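Side-chain contacts in DNA photolyase (Agrobacterium tumefaciens, PDB 4U63), which probably repairs cyclobutane pyrimidine dimers in ultraviolet-damaged DNA, using light gathered by a methenyltetrahydrofolate antenna and a bound FAD: residues E331-A336 and K374-D379; K335-G340 and M366-F371; I346-M351 and K471-P476. All coordinates share one frame; numbering follows the deposited sequence. Where two conformers were deposited one is given.

Contact 1 (E331-A336 and K374-D379); sequences EKSFKA and KHLLID
Ile378 pushes its terminal methyl against helix 331-338, where Ser333 and Phe334 receive it. The apolar part of the contact centres on that methyl: CD1 of Ile378 lies 3.7 Å from CB of Phe334 and 3.6 Å from the backbone N of Phe334. The extended Ile378 chain (chi2 171°) carries CD1 this far, while its other branch, CG2, comes obliquely to the Phe334 ring, 4.2 Å from CD1 of that ring. The two side chains run nearly perpendicular. OG of Ser333 comes within 3.3 Å of CD1 of Ile378, a doubtful approach, since both residues have two conformers. CD1 of Leu376 rests against the carbonyl O of Ser333, 3.7 Å away, a methyl on the polar backbone of the helix.

The polar part runs through water. One molecule donates to Ser333 OG at 2.9 Å and to the carbonyl O of Leu376 at 2.8 Å. The main partner of Ser333 OG is the carbonyl O of Asp330; the water comes in addition. Lys382 makes a cation-pi contact with Phe334.

Leu377, with positive phi, is the first residue past helix 362-375 to leave helical angles, and the turning chain presents Leu376 and Ile378 to helix 331-338. Methyl groups thus fill the joint, while a water joins the serine hydroxyl, already bonded to Asp330, to the Leu376 carbonyl.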
loop_
_atom_site.group_PDB
_atom_site.type_symbol
_atom_site.label_atom_id
_atom_site.label_comp_id
_atom_site.label_asym_id
_atom_site.label_seq_id
_atom_site.Cartn_x
_atom_site.Cartn_y
_atom_site.Cartn_z
ATOM N N GLU A 331 25.740 -2.713 -7.777
ATOM C CA GLU A 331 24.504 -2.845 -8.541
ATOM C C GLU A 331 24.250 -4.310 -8.948
ATOM O O GLU A 331 23.100 -4.725 -9.068
ATOM C CB GLU A 331 24.544 -1.902 -9.749
ATOM C CG GLU A 331 23.282 -1.849 -10.595
ATOM C CD GLU A 331 22.071 -1.220 -9.908
ATOM O OE1 GLU A 331 22.172 -0.681 -8.764
ATOM O OE2 GLU A 331 20.993 -1.269 -10.546
ATOM N N LYS A 332 25.315 -5.088 -9.140
ATOM C CA LYS A 332 25.180 -6.520 -9.430
ATOM C C LYS A 332 24.414 -7.267 -8.313
ATOM O O LYS A 332 23.483 -8.023 -8.606
ATOM C CB LYS A 332 26.562 -7.134 -9.672
ATOM C CG LYS A 332 26.587 -8.617 -10.001
ATOM C CD LYS A 332 28.025 -9.089 -10.196
ATOM C CE LYS A 332 28.112 -10.598 -10.351
ATOM N NZ LYS A 332 27.566 -11.061 -11.656
ATOM N N SER A 333 24.791 -7.044 -7.049
ATOM C CA SER A 333 24.099 -7.680 -5.921
ATOM C C SER A 333 22.670 -7.158 -5.782
ATOM O O SER A 333 21.761 -7.912 -5.428
ATOM C CB SER A 333 24.867 -7.473 -4.612
ATOM O OG SER A 333 24.892 -6.103 -4.239
ATOM N N PHE A 334 22.474 -5.868 -6.056
ATOM C CA PHE A 334 21.140 -5.287 -6.014
ATOM C C PHE A 334 20.251 -5.966 -7.035
ATOM O O PHE A 334 19.129 -6.324 -6.733
ATOM C CB PHE A 334 21.152 -3.786 -6.288
ATOM C CG PHE A 334 19.778 -3.185 -6.333
ATOM C CD1 PHE A 334 18.991 -3.130 -5.185
ATOM C CD2 PHE A 334 19.262 -2.684 -7.522
ATOM C CE1 PHE A 334 17.718 -2.583 -5.227
ATOM C CE2 PHE A 334 17.991 -2.133 -7.567
ATOM C CZ PHE A 334 17.218 -2.084 -6.421
ATOM N N LYS A 335 20.766 -6.136 -8.248
ATOM C CA LYS A 335 20.017 -6.834 -9.297
ATOM C C LYS A 335 19.689 -8.275 -8.895
ATOM O O LYS A 335 18.556 -8.732 -9.103
ATOM C CB LYS A 335 20.764 -6.786 -10.639
ATOM C CG LYS A 335 20.651 -5.446 -11.345
ATOM C CD LYS A 335 21.352 -5.489 -12.693
ATOM C CE LYS A 335 21.539 -4.100 -13.276
ATOM N NZ LYS A 335 22.344 -4.158 -14.524
ATOM N N ALA A 336 20.655 -8.983 -8.304
ATOM C CA ALA A 336 20.408 -10.354 -7.844
ATOM C C ALA A 336 19.267 -10.374 -6.832
ATOM O O ALA A 336 18.406 -11.247 -6.871
ATOM C CB ALA A 336 21.659 -10.967 -7.246
ATOM N N LYS A 374 21.427 -5.076 5.293
ATOM C CA LYS A 374 22.478 -5.605 6.169
ATOM C C LYS A 374 23.386 -6.600 5.483
ATOM O O LYS A 374 24.587 -6.426 5.498
ATOM C CB LYS A 374 21.852 -6.177 7.427
ATOM C CG LYS A 374 21.061 -5.092 8.140
ATOM C CD LYS A 374 20.519 -5.532 9.457
ATOM C CE LYS A 374 19.807 -4.378 10.132
ATOM N NZ LYS A 374 19.285 -4.802 11.441
ATOM N N HIS A 375 22.827 -7.631 4.869
ATOM C CA HIS A 375 23.669 -8.612 4.170
ATOM C C HIS A 375 24.345 -8.065 2.926
ATOM O O HIS A 375 25.504 -8.390 2.685
ATOM C CB HIS A 375 22.884 -9.874 3.837
ATOM C CG HIS A 375 22.673 -10.753 5.017
ATOM N ND1 HIS A 375 21.752 -10.460 5.996
ATOM C CD2 HIS A 375 23.274 -11.903 5.393
ATOM C CE1 HIS A 375 21.786 -11.396 6.921
ATOM N NE2 HIS A 375 22.699 -12.281 6.581
ATOM N N LEU A 376 23.645 -7.238 2.145
ATOM C CA LEU A 376 24.256 -6.641 0.940
ATOM C C LEU A 376 24.771 -5.209 1.160
ATOM O O LEU A 376 25.472 -4.672 0.314
ATOM C CB LEU A 376 23.282 -6.686 -0.240
ATOM C CG LEU A 376 22.667 -8.058 -0.519
ATOM C CD1 LEU A 376 21.734 -7.995 -1.720
ATOM C CD2 LEU A 376 23.752 -9.107 -0.743
ATOM N N LEU A 377 24.424 -4.604 2.294
ATOM C CA LEU A 377 24.847 -3.243 2.622
ATOM C C LEU A 377 24.461 -2.240 1.535
ATOM O O LEU A 377 25.254 -1.357 1.178
ATOM C CB LEU A 377 26.356 -3.221 2.907
ATOM C CG LEU A 377 26.791 -2.291 4.031
ATOM C CD1 LEU A 377 26.215 -2.781 5.350
ATOM C CD2 LEU A 377 28.304 -2.200 4.104
ATOM N N ILE A 378 23.243 -2.381 1.016
ATOM C CA ILE A 378 22.742 -1.519 -0.049
ATOM C C ILE A 378 21.735 -0.541 0.524
ATOM O O ILE A 378 20.904 -0.911 1.359
ATOM C CB ILE A 378 22.104 -2.344 -1.176
ATOM C CG1 ILE A 378 23.196 -3.062 -1.967
ATOM C CG2 ILE A 378 21.294 -1.459 -2.110
ATOM C CD1 ILE A 378 22.660 -4.058 -2.963
ATOM N N ASP A 379 21.831 0.708 0.070
ATOM C CA ASP A 379 20.960 1.805 0.510
ATOM C C ASP A 379 19.482 1.404 0.515
ATOM O O ASP A 379 18.940 0.987 -0.508
ATOM C CB ASP A 379 21.187 3.000 -0.434
ATOM C CG ASP A 379 20.527 4.282 0.036
ATOM O OD1 ASP A 379 19.611 4.253 0.877
ATOM O OD2 ASP A 379 20.942 5.344 -0.462
HETATM O O HOH W 1 26.630 -5.822 -1.953
#

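Contact 2 (K335-G340 and M366-F371); sequences KAWTRG and MIVASF. With FAD (flavin-adenine dinucleotide), chain C.
Trp337 reaches from helix 331-338 to helix 362-375, its indole pointing its nitrogen edge at Val368 and its CD1 corner at Phe371. With CG anti to the backbone N (chi1 179°), the indole extends across the gap between the helices, whose nearest CA atoms, those of Trp337 and Val368, are 8.2 Å apart. NE1 of Trp337 donates to the carbonyl O of Val368 at 2.9 Å. The bond is bent, with an N-H...O angle of 140°, and the acceptor is tilted from the indole plane. NE1 approaches from above the carbonyl plane, 44° out of it, instead of along a lone pair.

Val368 itself supports the same edge. Its CB is 3.9 Å from NE1 of Trp337, and its CG2 methyl packs against CZ2 of the benzo ring at 4.2 Å. On the pyrrole side, CD1 of Trp337 meets CD2 of Phe371 at 4.1 Å. Here the indole carbon lies at the edge of the phenyl ring, near its plane, and the two side chains pass each other in opposite directions without stacking. Trp386, Trp403 and Met351 pack around the indole, and His375 stacks on Phe371.

Helix 362-375 also meets the flavin: CG of Met366 is 3.7 Å from the FAD methyl C8M, and CB of Ala369 is 3.9 Å from C7M. Helix 331-338 ends in a Schellman motif at Gly340. The single indole N-H thus gives this buried, otherwise apolar interface its directional bond, helping, with the packing round it, to set the rotation of Trp337 against a helix that lines the dimethylbenzene end of the isoalloxazine.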
loop_
_atom_site.group_PDB
_atom_site.type_symbol
_atom_site.label_atom_id
_atom_site.label_comp_id
_atom_site.label_asym_id
_atom_site.label_seq_id
_atom_site.Cartn_x
_atom_site.Cartn_y
_atom_site.Cartn_z
ATOM N N LYS A 335 20.766 -6.136 -8.248
ATOM C CA LYS A 335 20.017 -6.834 -9.297
ATOM C C LYS A 335 19.689 -8.275 -8.895
ATOM O O LYS A 335 18.556 -8.732 -9.103
ATOM C CB LYS A 335 20.764 -6.786 -10.639
ATOM C CG LYS A 335 20.651 -5.446 -11.345
ATOM C CD LYS A 335 21.352 -5.489 -12.693
ATOM C CE LYS A 335 21.539 -4.100 -13.276
ATOM N NZ LYS A 335 22.344 -4.158 -14.524
ATOM N N ALA A 336 20.655 -8.983 -8.304
ATOM C CA ALA A 336 20.408 -10.354 -7.844
ATOM C C ALA A 336 19.267 -10.374 -6.832
ATOM O O ALA A 336 18.406 -11.247 -6.871
ATOM C CB ALA A 336 21.659 -10.967 -7.246
ATOM N N TRP A 337 19.259 -9.389 -5.934
ATOM C CA TRP A 337 18.179 -9.240 -4.963
ATOM C C TRP A 337 16.815 -9.040 -5.657
ATOM O O TRP A 337 15.849 -9.774 -5.373
ATOM C CB TRP A 337 18.517 -8.089 -3.992
ATOM C CG TRP A 337 17.472 -7.797 -2.946
ATOM C CD1 TRP A 337 17.287 -8.457 -1.766
ATOM C CD2 TRP A 337 16.490 -6.757 -2.982
ATOM N NE1 TRP A 337 16.238 -7.913 -1.076
ATOM C CE2 TRP A 337 15.731 -6.860 -1.795
ATOM C CE3 TRP A 337 16.172 -5.750 -3.904
ATOM C CZ2 TRP A 337 14.677 -5.989 -1.501
ATOM C CZ3 TRP A 337 15.118 -4.890 -3.617
ATOM C CH2 TRP A 337 14.381 -5.016 -2.423
ATOM N N THR A 338 16.736 -8.089 -6.588
ATOM C CA THR A 338 15.459 -7.797 -7.276
ATOM C C THR A 338 14.909 -9.015 -8.023
ATOM O O THR A 338 13.709 -9.171 -8.142
ATOM C CB THR A 338 15.547 -6.614 -8.278
ATOM O OG1 THR A 338 16.458 -6.927 -9.355
ATOM C CG2 THR A 338 15.962 -5.312 -7.575
ATOM N N ARG A 339 15.810 -9.859 -8.519
ATOM C CA ARG A 339 15.443 -11.058 -9.279
ATOM C C ARG A 339 15.189 -12.307 -8.434
ATOM O O ARG A 339 14.812 -13.355 -8.977
ATOM C CB ARG A 339 16.557 -11.376 -10.262
ATOM C CG ARG A 339 16.750 -10.315 -11.323
ATOM C CD ARG A 339 18.104 -10.458 -11.977
ATOM N NE ARG A 339 18.279 -9.474 -13.041
ATOM C CZ ARG A 339 19.437 -9.190 -13.635
ATOM N NH1 ARG A 339 20.561 -9.814 -13.283
ATOM N NH2 ARG A 339 19.472 -8.265 -14.589
ATOM N N GLY A 340 15.402 -12.216 -7.126
ATOM C CA GLY A 340 15.335 -13.381 -6.274
ATOM C C GLY A 340 16.371 -14.419 -6.659
ATOM O O GLY A 340 16.045 -15.608 -6.791
ATOM N N MET A 366 9.991 -8.051 5.671
ATOM C CA MET A 366 10.997 -7.713 6.678
ATOM C C MET A 366 12.315 -8.450 6.399
ATOM O O MET A 366 13.395 -7.869 6.483
ATOM C CB MET A 366 10.500 -8.051 8.086
ATOM C CG MET A 366 9.284 -7.263 8.535
ATOM S SD MET A 366 8.658 -7.845 10.127
ATOM C CE MET A 366 9.973 -7.281 11.199
ATOM N N ILE A 367 12.217 -9.730 6.052
ATOM C CA ILE A 367 13.402 -10.548 5.766
ATOM C C ILE A 367 14.159 -10.041 4.536
ATOM O O ILE A 367 15.386 -9.921 4.588
ATOM C CB ILE A 367 13.046 -12.044 5.603
ATOM C CG1 ILE A 367 12.545 -12.615 6.945
ATOM C CG2 ILE A 367 14.258 -12.845 5.131
ATOM C CD1 ILE A 367 11.821 -13.938 6.823
ATOM N N VAL A 368 13.445 -9.745 3.443
ATOM C CA VAL A 368 14.130 -9.309 2.216
ATOM C C VAL A 368 14.724 -7.907 2.366
ATOM O O VAL A 368 15.788 -7.615 1.816
ATOM C CB VAL A 368 13.249 -9.393 0.940
ATOM C CG1 VAL A 368 12.695 -10.797 0.753
ATOM C CG2 VAL A 368 12.148 -8.346 0.919
ATOM N N ALA A 369 14.033 -7.057 3.115
ATOM C CA ALA A 369 14.503 -5.696 3.374
ATOM C C ALA A 369 15.783 -5.747 4.199
ATOM O O ALA A 369 16.764 -5.095 3.873
ATOM C CB ALA A 369 13.422 -4.883 4.077
ATOM N N SER A 370 15.774 -6.539 5.262
ATOM C CA SER A 370 16.959 -6.718 6.078
ATOM C C SER A 370 18.115 -7.322 5.270
ATOM O O SER A 370 19.271 -6.910 5.421
ATOM C CB SER A 370 16.648 -7.580 7.304
ATOM O OG SER A 370 17.776 -7.633 8.157
ATOM N N PHE A 371 17.817 -8.286 4.401
ATOM C CA PHE A 371 18.867 -8.866 3.579
ATOM C C PHE A 371 19.560 -7.808 2.702
ATOM O O PHE A 371 20.792 -7.790 2.592
ATOM C CB PHE A 371 18.334 -9.984 2.708
ATOM C CG PHE A 371 19.418 -10.783 2.052
ATOM C CD1 PHE A 371 20.033 -11.820 2.734
ATOM C CD2 PHE A 371 19.848 -10.484 0.763
ATOM C CE1 PHE A 371 21.042 -12.556 2.153
ATOM C CE2 PHE A 371 20.862 -11.225 0.168
ATOM C CZ PHE A 371 21.460 -12.262 0.863
HETATM P PA FAD C . -3.137 -7.853 6.979
HETATM O O1A FAD C . -2.268 -8.668 7.882
HETATM O O2A FAD C . -4.458 -8.407 6.560
HETATM O O5B FAD C . -3.283 -6.413 7.673
HETATM C C5B FAD C . -4.412 -5.564 7.437
HETATM C C4B FAD C . -3.989 -4.177 6.975
HETATM O O4B FAD C . -3.176 -3.530 7.952
HETATM C C3B FAD C . -3.161 -4.187 5.711
HETATM O O3B FAD C . -3.971 -4.340 4.534
HETATM C C2B FAD C . -2.444 -2.857 5.800
HETATM O O2B FAD C . -3.269 -1.782 5.346
HETATM C C1B FAD C . -2.209 -2.705 7.282
HETATM N N9A FAD C . -0.869 -3.149 7.729
HETATM C C8A FAD C . -0.546 -4.382 8.157
HETATM N N7A FAD C . 0.750 -4.448 8.524
HETATM C C5A FAD C . 1.281 -3.219 8.348
HETATM C C6A FAD C . 2.604 -2.619 8.538
HETATM N N6A FAD C . 3.624 -3.363 9.009
HETATM N N1A FAD C . 2.742 -1.312 8.219
HETATM C C2A FAD C . 1.714 -0.576 7.736
HETATM N N3A FAD C . 0.475 -1.075 7.543
HETATM C C4A FAD C . 0.213 -2.367 7.824
HETATM N N1 FAD C . 2.052 -1.953 3.451
HETATM C C2 FAD C . 1.365 -1.222 2.545
HETATM O O2 FAD C . 0.126 -1.137 2.698
HETATM N N3 FAD C . 1.982 -0.598 1.510
HETATM C C4 FAD C . 3.325 -0.667 1.323
HETATM O O4 FAD C . 3.895 -0.073 0.371
HETATM C C4X FAD C . 4.134 -1.459 2.271
HETATM N N5 FAD C . 5.486 -1.612 2.156
HETATM C C5X FAD C . 6.192 -2.334 3.074
HETATM C C6 FAD C . 7.571 -2.467 2.976
HETATM C C7 FAD C . 8.301 -3.216 3.904
HETATM C C7M FAD C . 9.801 -3.350 3.779
HETATM C C8 FAD C . 7.598 -3.892 5.017
HETATM C C8M FAD C . 8.336 -4.710 6.054
HETATM C C9 FAD C . 6.238 -3.767 5.119
HETATM C C9A FAD C . 5.489 -3.019 4.206
HETATM N N10 FAD C . 4.072 -2.900 4.317
HETATM C C10 FAD C . 3.386 -2.121 3.370
HETATM C "C1'" FAD C . 3.321 -3.485 5.435
HETATM C "C2'" FAD C . 2.737 -4.875 5.311
HETATM O "O2'" FAD C . 3.771 -5.792 4.937
HETATM C "C3'" FAD C . 1.572 -4.925 4.342
HETATM O "O3'" FAD C . 0.580 -3.962 4.690
HETATM C "C4'" FAD C . 0.964 -6.327 4.370
HETATM O "O4'" FAD C . 1.895 -7.249 3.810
HETATM C "C5'" FAD C . -0.325 -6.334 3.573
HETATM O "O5'" FAD C . -0.937 -7.632 3.558
HETATM P P FAD C . -2.428 -7.786 4.137
HETATM O O1P FAD C . -2.856 -9.197 3.931
HETATM O O2P FAD C . -3.329 -6.738 3.545
HETATM O O3P FAD C . -2.211 -7.479 5.699
#

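Contact 3 (I346-M351 and K471-P476)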
loop_
_atom_site.group_PDB
_atom_site.type_symbol
_atom_site.label_atom_id
_atom_site.label_comp_id
_atom_site.label_asym_id
_atom_site.label_seq_id
_atom_site.Cartn_x
_atom_site.Cartn_y
_atom_site.Cartn_z
ATOM N N ILE A 346 14.487 -18.315 1.250
ATOM C CA ILE A 346 13.366 -17.522 1.779
ATOM C C ILE A 346 13.340 -16.119 1.162
ATOM O O ILE A 346 12.272 -15.585 0.870
ATOM C CB ILE A 346 13.352 -17.488 3.335
ATOM C CG1 ILE A 346 12.069 -16.850 3.868
ATOM C CG2 ILE A 346 14.559 -16.758 3.907
ATOM C CD1 ILE A 346 10.815 -17.623 3.556
ATOM N N VAL A 347 14.526 -15.544 0.953
ATOM C CA VAL A 347 14.655 -14.225 0.330
ATOM C C VAL A 347 14.194 -14.320 -1.117
ATOM O O VAL A 347 13.381 -13.522 -1.583
ATOM C CB VAL A 347 16.109 -13.713 0.402
ATOM C CG1 VAL A 347 16.295 -12.427 -0.409
ATOM C CG2 VAL A 347 16.510 -13.498 1.856
ATOM N N ASP A 348 14.703 -15.328 -1.813
ATOM C CA ASP A 348 14.355 -15.531 -3.220
ATOM C C ASP A 348 12.865 -15.790 -3.425
ATOM O O ASP A 348 12.254 -15.233 -4.335
ATOM C CB ASP A 348 15.225 -16.624 -3.820
ATOM C CG ASP A 348 16.693 -16.206 -3.900
ATOM O OD1 ASP A 348 16.977 -14.989 -3.767
ATOM O OD2 ASP A 348 17.560 -17.069 -4.096
ATOM N N ALA A 349 12.275 -16.600 -2.555
ATOM C CA ALA A 349 10.833 -16.836 -2.593
ATOM C C ALA A 349 10.047 -15.523 -2.507
ATOM O O ALA A 349 9.146 -15.286 -3.302
ATOM C CB ALA A 349 10.428 -17.794 -1.485
ATOM N N GLY A 350 10.406 -14.657 -1.552
ATOM C CA GLY A 350 9.753 -13.364 -1.407
ATOM C C GLY A 350 9.849 -12.487 -2.638
ATOM O O GLY A 350 8.842 -11.942 -3.112
ATOM N N MET A 351 11.060 -12.360 -3.178
ATOM C CA MET A 351 11.266 -11.486 -4.329
ATOM C C MET A 351 10.540 -12.024 -5.566
ATOM O O MET A 351 10.038 -11.247 -6.381
ATOM C CB MET A 351 12.759 -11.270 -4.594
ATOM C CG MET A 351 13.512 -10.669 -3.407
ATOM S SD MET A 351 12.780 -9.168 -2.734
ATOM C CE MET A 351 13.058 -8.028 -4.085
ATOM N N LYS A 471 23.498 -23.685 -11.308
ATOM C CA LYS A 471 22.765 -23.898 -12.571
ATOM C C LYS A 471 21.267 -23.837 -12.303
ATOM O O LYS A 471 20.579 -22.914 -12.734
ATOM C CB LYS A 471 23.122 -25.259 -13.182
ATOM N N THR A 472 20.789 -24.836 -11.573
ATOM C CA THR A 472 19.396 -24.953 -11.142
ATOM C C THR A 472 18.983 -23.853 -10.172
ATOM O O THR A 472 17.870 -23.320 -10.249
ATOM C CB THR A 472 19.223 -26.299 -10.414
ATOM O OG1 THR A 472 19.695 -27.347 -11.263
ATOM C CG2 THR A 472 17.783 -26.565 -10.028
ATOM N N TYR A 473 19.887 -23.548 -9.245
ATOM C CA TYR A 473 19.663 -22.556 -8.200
ATOM C C TYR A 473 21.032 -21.979 -7.792
ATOM O O TYR A 473 22.008 -22.721 -7.723
ATOM C CB TYR A 473 18.931 -23.200 -7.010
ATOM C CG TYR A 473 18.582 -22.214 -5.924
ATOM C CD1 TYR A 473 17.556 -21.298 -6.107
ATOM C CD2 TYR A 473 19.285 -22.190 -4.717
ATOM C CE1 TYR A 473 17.231 -20.375 -5.128
ATOM C CE2 TYR A 473 18.966 -21.269 -3.720
ATOM C CZ TYR A 473 17.938 -20.367 -3.934
ATOM O OH TYR A 473 17.604 -19.448 -2.982
ATOM N N PRO A 474 21.119 -20.654 -7.541
ATOM C CA PRO A 474 22.456 -20.095 -7.286
ATOM C C PRO A 474 23.013 -20.402 -5.901
ATOM O O PRO A 474 22.256 -20.693 -4.982
ATOM C CB PRO A 474 22.247 -18.583 -7.458
ATOM C CG PRO A 474 20.807 -18.363 -7.204
ATOM C CD PRO A 474 20.089 -19.606 -7.626
ATOM N N LEU A 475 24.340 -20.350 -5.777
ATOM C CA LEU A 475 24.998 -20.395 -4.474
ATOM C C LEU A 475 24.740 -19.075 -3.778
ATOM O O LEU A 475 24.421 -18.087 -4.447
ATOM C CB LEU A 475 26.507 -20.593 -4.617
ATOM C CG LEU A 475 26.989 -21.975 -5.041
ATOM C CD1 LEU A 475 28.461 -21.918 -5.398
ATOM C CD2 LEU A 475 26.753 -22.982 -3.933
ATOM N N PRO A 476 24.885 -19.038 -2.436
ATOM C CA PRO A 476 24.687 -17.774 -1.732
ATOM C C PRO A 476 25.583 -16.702 -2.298
ATOM O O PRO A 476 26.777 -16.935 -2.490
ATOM C CB PRO A 476 25.088 -18.100 -0.293
ATOM C CG PRO A 476 24.833 -19.543 -0.174
ATOM C CD PRO A 476 25.225 -20.122 -1.500
#
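A turn of helix 345-357 faces an irregular segment, 471-476, from the loop between helices 459-465 and 480-495. The backbones stay well apart: even the nearest CA atoms, those of Asp348 and Tyr473, are 10.1 Å from each other, and the long Tyr473 side chain spans most of the distance. Tyr473 is in an extended conformation, and its ring leaves the backbone with CG anti to N (chi1 -176°), which carries the hydroxyl toward the helix.

Asp348 points its carboxylate to meet it. Tyr473 OH donates to OD2 of Asp348 at 2.6 Å, a bond that is short but weak in geometry. The carboxylate and ring planes stand 66° apart, and OD2 also lies 3.3 Å from CZ of Tyr473. CD of Pro474 packs on one face of the ring, near its rim, 3.3 Å above the plane.

The carboxylate has stronger partners in the residues just before its own helix: Thr342 OG1 bonds to OD1, and the backbone N of Gly343 bonds to OD2. Asp348 is therefore a buried acceptor held chiefly by the residues before helix 345-357. These donors would probably favour its ionised form, and the phenol adds a tie from the distant loop.

From the N terminus, the chain enters this region in helix 331-338, which supplies the first segments of contacts 1 and 2; they share Lys335 and Ala336. Helix 345-357 then gives the first segment of contact 3. Contact 2 closes a loop of 25 residues at 366-371, and contact 1 closes a wider one round it at 374-379, so contact 2 nests in contact 1. Contact 3 opens inside both loops and closes only at 471-476, crossing both. Contacts 1 and 2 meet where Leu376 CD1 packs on Trp337 CB; Met351 links contacts 2 and 3 by touching Val368. Together they tie three successive helices of the FAD-binding region to a loop preceding the last helix.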